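Local atomic coordinates of enoyl-CoA hydratase (Mycobacterium avium subsp. paratuberculosis, PDB entry 4LK5), a protein that probably catalyses the reversible addition of water to the double bond of enoyl-CoA thioesters. Residues Pro53-Leu56 and Asn57-Thr60; Met71-Ala74 and Ala75-Pro78; Arg260-Asp263 and Gly264-Leu268. One frame throughout, in Å; residues are numbered along the deposited sequence.

Contact 1: residues Pro53-Leu56 and Asn57-Thr60; sequences PDSL and NSLT
Ser55 and Ser58 illustrate how two serines can stitch a tight loop together: Ser58 gives its N-H to the hydroxyl of Ser55 and its own hydroxyl to the carbonyl of Ser55. The polar part thus consists of two weak bonds, both donated by Ser58. Its peptide N approaches Ser55 OG at 3.5 Å with an N-H...O angle of 141°, while Ser58 OG reaches Ser55 O over 3.3 Å. The hydroxyls are brought there by different torsions: Ser55 OG lies between its own N and carbonyl carbon (chi1 62°), whereas Ser58 OG lies beside its backbone N, opposite the carbonyl carbon (chi1 -75°). They come alongside each other, 3.1 Å from Ser55 OG to Ser58 OG. Ser55 OG also has a weak bond to Arg52 O.

The backbone supplies the second kind of interaction. Leu56 N donates to Pro53 O at 2.7 Å, closing a beta turn over Asp54 and Ser55. Leu56 and Asn57 then both have left-handed helical backbone angles, and the chain curls to bring Ser58 beside Ser55.

Van der Waals contact is slight: Ser58 CB sits 3.2 Å from Ser55 OG.

Ser93 and Ser94 bond to Asn57 O and Ser55 O; the chain around and just after these serines corresponds to the loop that in crotonase relatives supplies one oxyanion-hole N-H, so the contact probably borders the active site. Asn57 and Leu59 lean on Ile50 of strand 45-50, and the loop leads from that strand into helix 61-76, whose N-cap is Thr60.

Contact 2: residues Met71-Ala74 and Ala75-Pro78; sequences MEYA and ATDP
Tyr73 O, near the end of a helix, is gripped by two groups of Thr76 and, more weakly, by Asp77 N. The site is the C-terminal turn of helix 61-76, the crossover helix of a beta-alpha-beta unit between strands 45-50 and 82-87. Thr76 OG1 donates to Tyr73 O at 2.9 Å, in the carbonyl plane and on a lone pair. Thr76 N reaches the same oxygen at 3.1 Å from well above that plane, so the hydroxyl and the peptide group use different approaches to one acceptor. Thr76 OG1 can fold back in this way because it stands between its own N and carbonyl carbon (chi1 74°), with CG2 beside the backbone N.

One residue earlier, Ala75 N bonds to Glu72 O at 3.1 Å, with only a weak, longer bond to Met71 O. The stronger bonds span three residues here, showing the regular four-residue pattern giving way to a tighter turn as the helix runs out.

Around this backbone, the faces of the helix are used differently. Met71, a selenomethionine, is buried between the sheet and helix 113-127, reaching Val48, Val83 and Leu121, and Ala74 rests against Phe46. Glu72, on an exposed side, forms a salt bridge with Arg120 of helix 113-127.

Tyr73 and Asp77 meet at their polar ends, the tyrosine ring and the carboxylate turned 60° apart. Asp77 OD1 has a weak bond to Glu79 N. The other oxygen, Asp77 OD2, is modelled just 2.3 Å from Tyr73 OH, a hydrogen bond so short that its exact length is doubtful.

Contact 3: residues Arg260-Asp263 and Gly264-Leu268; sequences REFD and GQSVL
Ser266 and Phe262, one helical turn apart, are joined twice through a single carbonyl. Ser266 OG bonds to Phe262 O at 2.6 Å, and Ser266 N reaches the same oxygen at 3.1 Å; the two donors come from opposite faces of the carbonyl plane. With OG lying beside its own backbone N (chi1 -67°), the hydroxyl turns back toward the preceding turn and also stands 3.8 Å above the centre of one face of the Phe262 ring. The ring reaches that place because its CG is trans to the backbone N (chi1 180°).

The next shell is the helical ladder of 254-269. Gln265 N donates to Glu261 O at 2.7 Å, almost straight, while Gly264 N divides itself between Arg260 O at 3.0 Å and, weakly, Glu261 O. Val267 CG2 touches Asp263 O.

Further out, Glu261 takes bonds from Gly176 N and Ser178 OG, and Gln265 holds Met172 N and Asp174 OD2, so both tie the helix to the chain around 171-178. Phe262 packs on Ile115 and Leu116 of helix 113-127, while Arg260 and Leu268 pack against Ala248 and Ala238 of a second subunit.

Chemically, the proton of Ser266 OG goes to Phe262 O, so the donor is satisfied within its own helix and the oxygen above the ring makes plain contact with it.

How the contacts relate
Along the chain the contacts come in series, and no two of them touch. Contact 1 lies in the loop that follows strand 45-50, and contact 2 ends helix 61-76, which that loop leads into; their centres are nonetheless 25 Å apart, because the helix intervenes. Contact 3 sits much later, on helix 254-269, with its centre 23 Å from that of contact 1 and 29 Å from that of contact 2. Helix 113-127 is a common neighbour of contacts 2 and 3, receiving side chains from both. Together they sample the main sheet's crossover, from the end that probably borders the active site to its far end, and a late helix that meets another subunit.

Contact 1: residues Pro53-Leu56 and Asn57-Thr60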
loop_
_atom_site.group_PDB
_atom_site.type_symbol
_atom_site.label_atom_id
_atom_site.label_comp_id
_atom_site.label_asym_id
_atom_site.label_seq_id
_atom_site.Cartn_x
_atom_site.Cartn_y
_atom_site.Cartn_z
ATOM N N PRO C 53 -14.759 -16.521 -26.298
ATOM C CA PRO C 53 -15.915 -16.282 -25.434
ATOM C C PRO C 53 -16.435 -17.567 -24.820
ATOM O O PRO C 53 -16.633 -17.638 -23.610
ATOM C CB PRO C 53 -16.953 -15.663 -26.379
ATOM C CG PRO C 53 -16.496 -15.965 -27.765
ATOM C CD PRO C 53 -15.002 -16.059 -27.680
ATOM N N ASP C 54 -16.669 -18.562 -25.669
ATOM C CA ASP C 54 -16.950 -19.950 -25.265
ATOM C C ASP C 54 -16.363 -20.398 -23.876
ATOM O O ASP C 54 -17.062 -20.993 -23.062
ATOM C CB ASP C 54 -16.501 -20.889 -26.420
ATOM C CG ASP C 54 -15.380 -20.265 -27.310
ATOM O OD1 ASP C 54 -15.672 -19.361 -28.139
ATOM O OD2 ASP C 54 -14.203 -20.664 -27.160
ATOM N N SER C 55 -15.093 -20.100 -23.610
ATOM C CA SER C 55 -14.419 -20.486 -22.344
ATOM C C SER C 55 -14.119 -19.289 -21.413
ATOM O O SER C 55 -13.381 -19.422 -20.419
ATOM C CB SER C 55 -13.108 -21.240 -22.646
ATOM O OG SER C 55 -12.178 -20.431 -23.347
ATOM N N LEU C 56 -14.699 -18.131 -21.749
ATOM C CA LEU C 56 -14.684 -16.923 -20.904
ATOM C C LEU C 56 -13.336 -16.249 -21.061
ATOM O O LEU C 56 -12.750 -15.739 -20.103
ATOM C CB LEU C 56 -15.007 -17.275 -19.438
ATOM C CG LEU C 56 -15.977 -16.400 -18.635
ATOM C CD1 LEU C 56 -17.150 -15.889 -19.473
ATOM C CD2 LEU C 56 -16.461 -17.207 -17.434
ATOM N N ASN C 57 -12.878 -16.269 -22.311
ATOM C CA ASN C 57 -11.573 -15.773 -22.713
ATOM C C ASN C 57 -10.377 -16.457 -21.985
ATOM O O ASN C 57 -9.453 -15.767 -21.554
ATOM C CB ASN C 57 -11.554 -14.254 -22.583
ATOM C CG ASN C 57 -12.664 -13.584 -23.392
ATOM O OD1 ASN C 57 -13.391 -12.729 -22.889
ATOM N ND2 ASN C 57 -12.775 -13.955 -24.660
ATOM N N SER C 58 -10.418 -17.799 -21.869
ATOM C CA SER C 58 -9.273 -18.665 -21.403
ATOM C C SER C 58 -8.006 -18.299 -22.146
ATOM O O SER C 58 -8.085 -17.718 -23.190
ATOM C CB SER C 58 -9.486 -20.174 -21.707
ATOM O OG SER C 58 -10.408 -20.803 -20.853
ATOM N N LEU C 59 -6.846 -18.686 -21.631
ATOM C CA LEU C 59 -5.590 -18.333 -22.283
ATOM C C LEU C 59 -4.759 -19.564 -22.622
ATOM O O LEU C 59 -4.404 -20.337 -21.741
ATOM C CB LEU C 59 -4.806 -17.371 -21.379
ATOM C CG LEU C 59 -5.343 -15.951 -21.210
ATOM C CD1 LEU C 59 -4.437 -15.071 -20.347
ATOM C CD2 LEU C 59 -5.493 -15.317 -22.562
ATOM N N THR C 60 -4.483 -19.759 -23.908
ATOM C CA THR C 60 -3.575 -20.800 -24.361
ATOM C C THR C 60 -2.251 -20.135 -24.547
ATOM O O THR C 60 -2.162 -18.900 -24.540
ATOM C CB THR C 60 -3.933 -21.302 -25.756
ATOM O OG1 THR C 60 -3.771 -20.220 -26.693
ATOM C CG2 THR C 60 -5.346 -21.835 -25.801
#

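Contact 2: residues Met71-Ala74 and Ala75-Pro78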
loop_
_atom_site.group_PDB
_atom_site.type_symbol
_atom_site.label_atom_id
_atom_site.label_comp_id
_atom_site.label_asym_id
_atom_site.label_seq_id
_atom_site.Cartn_x
_atom_site.Cartn_y
_atom_site.Cartn_z
HETATM N N MSE C 71 2.124 -6.355 -27.172
HETATM C CA MSE C 71 2.533 -5.306 -26.226
HETATM C C MSE C 71 3.938 -4.840 -26.574
HETATM O O MSE C 71 4.213 -3.643 -26.607
HETATM C CB MSE C 71 2.454 -5.747 -24.772
HETATM C CG MSE C 71 1.037 -6.080 -24.374
HETATM SE SE MSE C 71 -0.069 -4.463 -24.452
HETATM C CE MSE C 71 -1.768 -5.414 -24.460
ATOM N N GLU C 72 4.841 -5.768 -26.878
ATOM C CA GLU C 72 6.177 -5.345 -27.321
ATOM C C GLU C 72 6.116 -4.493 -28.610
ATOM O O GLU C 72 6.722 -3.410 -28.663
ATOM C CB GLU C 72 7.108 -6.535 -27.489
ATOM C CG GLU C 72 7.489 -7.182 -26.167
ATOM C CD GLU C 72 8.444 -8.335 -26.366
ATOM O OE1 GLU C 72 8.417 -8.934 -27.462
ATOM O OE2 GLU C 72 9.212 -8.647 -25.435
ATOM N N TYR C 73 5.354 -4.942 -29.615
ATOM C CA TYR C 73 5.193 -4.159 -30.851
ATOM C C TYR C 73 4.752 -2.714 -30.585
ATOM O O TYR C 73 5.267 -1.766 -31.174
ATOM C CB TYR C 73 4.175 -4.804 -31.797
ATOM C CG TYR C 73 3.945 -3.928 -32.976
ATOM C CD1 TYR C 73 4.968 -3.739 -33.923
ATOM C CD2 TYR C 73 2.753 -3.223 -33.128
ATOM C CE1 TYR C 73 4.794 -2.895 -35.003
ATOM C CE2 TYR C 73 2.558 -2.383 -34.215
ATOM C CZ TYR C 73 3.581 -2.216 -35.147
ATOM O OH TYR C 73 3.404 -1.369 -36.225
ATOM N N ALA C 74 3.795 -2.562 -29.681
ATOM C CA ALA C 74 3.203 -1.275 -29.394
ATOM C C ALA C 74 4.149 -0.268 -28.732
ATOM O O ALA C 74 3.850 0.933 -28.712
ATOM C CB ALA C 74 1.975 -1.481 -28.534
ATOM N N ALA C 75 5.266 -0.741 -28.173
ATOM C CA ALA C 75 6.268 0.161 -27.601
ATOM C C ALA C 75 7.083 0.853 -28.677
ATOM O O ALA C 75 7.586 1.948 -28.438
ATOM C CB ALA C 75 7.197 -0.589 -26.659
ATOM N N THR C 76 7.226 0.202 -29.842
ATOM C CA THR C 76 8.035 0.727 -30.962
ATOM C C THR C 76 7.223 1.726 -31.790
ATOM O O THR C 76 7.718 2.775 -32.188
ATOM C CB THR C 76 8.577 -0.404 -31.908
ATOM O OG1 THR C 76 7.532 -0.963 -32.742
ATOM C CG2 THR C 76 9.241 -1.519 -31.108
ATOM N N ASP C 77 5.956 1.399 -32.014
ATOM C CA ASP C 77 5.147 2.074 -33.026
ATOM C C ASP C 77 4.707 3.501 -32.626
ATOM O O ASP C 77 3.893 3.668 -31.713
ATOM C CB ASP C 77 3.926 1.202 -33.359
ATOM C CG ASP C 77 3.256 1.622 -34.638
ATOM O OD1 ASP C 77 2.680 2.731 -34.654
ATOM O OD2 ASP C 77 3.330 0.857 -35.624
ATOM N N PRO C 78 5.195 4.525 -33.358
ATOM C CA PRO C 78 4.971 5.916 -32.931
ATOM C C PRO C 78 3.516 6.378 -33.084
ATOM O O PRO C 78 3.126 7.360 -32.444
ATOM C CB PRO C 78 5.903 6.723 -33.841
ATOM C CG PRO C 78 6.113 5.863 -35.058
ATOM C CD PRO C 78 5.707 4.445 -34.745
#

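Contact 3: residues Arg260-Asp263 and Gly264-Leu268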
loop_
_atom_site.group_PDB
_atom_site.type_symbol
_atom_site.label_atom_id
_atom_site.label_comp_id
_atom_site.label_asym_id
_atom_site.label_seq_id
_atom_site.Cartn_x
_atom_site.Cartn_y
_atom_site.Cartn_z
ATOM N N ARG C 260 10.534 -15.642 -8.863
ATOM C CA ARG C 260 10.137 -16.570 -7.795
ATOM C C ARG C 260 8.979 -17.382 -8.247
ATOM O O ARG C 260 8.876 -18.521 -7.893
ATOM C CB ARG C 260 9.636 -15.882 -6.548
ATOM C CG ARG C 260 10.675 -15.344 -5.613
ATOM C CD ARG C 260 10.027 -14.402 -4.618
ATOM N NE ARG C 260 11.014 -13.393 -4.295
ATOM C CZ ARG C 260 10.879 -12.073 -4.402
ATOM N NH1 ARG C 260 9.741 -11.458 -4.776
ATOM N NH2 ARG C 260 11.932 -11.357 -4.077
ATOM N N GLU C 261 8.070 -16.734 -8.967
ATOM C CA GLU C 261 6.823 -17.330 -9.434
ATOM C C GLU C 261 7.122 -18.441 -10.442
ATOM O O GLU C 261 6.556 -19.526 -10.327
ATOM C CB GLU C 261 5.877 -16.237 -10.014
ATOM C CG GLU C 261 5.320 -15.302 -8.921
ATOM C CD GLU C 261 4.564 -14.032 -9.387
ATOM O OE1 GLU C 261 4.338 -13.811 -10.622
ATOM O OE2 GLU C 261 4.172 -13.248 -8.468
ATOM N N PHE C 262 8.044 -18.170 -11.376
ATOM C CA PHE C 262 8.598 -19.185 -12.277
ATOM C C PHE C 262 9.164 -20.435 -11.567
ATOM O O PHE C 262 8.708 -21.541 -11.832
ATOM C CB PHE C 262 9.680 -18.600 -13.156
ATOM C CG PHE C 262 10.273 -19.608 -14.076
ATOM C CD1 PHE C 262 9.541 -20.086 -15.147
ATOM C CD2 PHE C 262 11.543 -20.120 -13.850
ATOM C CE1 PHE C 262 10.072 -21.039 -15.987
ATOM C CE2 PHE C 262 12.086 -21.073 -14.701
ATOM C CZ PHE C 262 11.342 -21.533 -15.765
ATOM N N ASP C 263 10.130 -20.254 -10.665
ATOM C CA ASP C 263 10.679 -21.369 -9.856
ATOM C C ASP C 263 9.646 -22.090 -8.996
ATOM O O ASP C 263 9.783 -23.249 -8.692
ATOM C CB ASP C 263 11.758 -20.875 -8.890
ATOM C CG ASP C 263 12.941 -20.209 -9.592
ATOM O OD1 ASP C 263 13.261 -20.521 -10.764
ATOM O OD2 ASP C 263 13.555 -19.349 -8.948
ATOM N N GLY C 264 8.621 -21.389 -8.569
ATOM C CA GLY C 264 7.623 -21.997 -7.731
ATOM C C GLY C 264 6.540 -22.710 -8.514
ATOM O O GLY C 264 6.182 -23.822 -8.138
ATOM N N GLN C 265 6.016 -22.077 -9.580
ATOM C CA GLN C 265 4.948 -22.678 -10.369
ATOM C C GLN C 265 5.458 -23.891 -11.077
ATOM O O GLN C 265 4.717 -24.857 -11.148
ATOM C CB GLN C 265 4.335 -21.775 -11.453
ATOM C CG GLN C 265 3.268 -20.801 -11.029
ATOM C CD GLN C 265 1.940 -21.364 -10.539
ATOM O OE1 GLN C 265 1.876 -22.113 -9.582
ATOM N NE2 GLN C 265 0.868 -20.841 -11.087
ATOM N N SER C 266 6.668 -23.808 -11.646
ATOM C CA SER C 266 7.335 -24.958 -12.313
ATOM C C SER C 266 7.170 -26.241 -11.498
ATOM O O SER C 266 6.791 -27.263 -12.045
ATOM C CB SER C 266 8.818 -24.693 -12.486
ATOM O OG SER C 266 9.008 -23.647 -13.397
ATOM N N VAL C 267 7.425 -26.156 -10.189
ATOM C CA VAL C 267 7.228 -27.278 -9.267
ATOM C C VAL C 267 5.729 -27.645 -9.103
ATOM O O VAL C 267 5.347 -28.813 -9.175
ATOM C CB VAL C 267 7.916 -26.978 -7.889
ATOM C CG1 VAL C 267 7.617 -28.048 -6.829
ATOM C CG2 VAL C 267 9.414 -26.840 -8.091
ATOM N N LEU C 268 4.888 -26.638 -8.915
ATOM C CA LEU C 268 3.497 -26.865 -8.611
ATOM C C LEU C 268 2.722 -27.403 -9.787
ATOM O O LEU C 268 1.788 -28.181 -9.598
ATOM C CB LEU C 268 2.840 -25.576 -8.124
ATOM C CG LEU C 268 3.347 -25.096 -6.769
ATOM C CD1 LEU C 268 2.901 -23.663 -6.581
ATOM C CD2 LEU C 268 2.885 -25.952 -5.597
#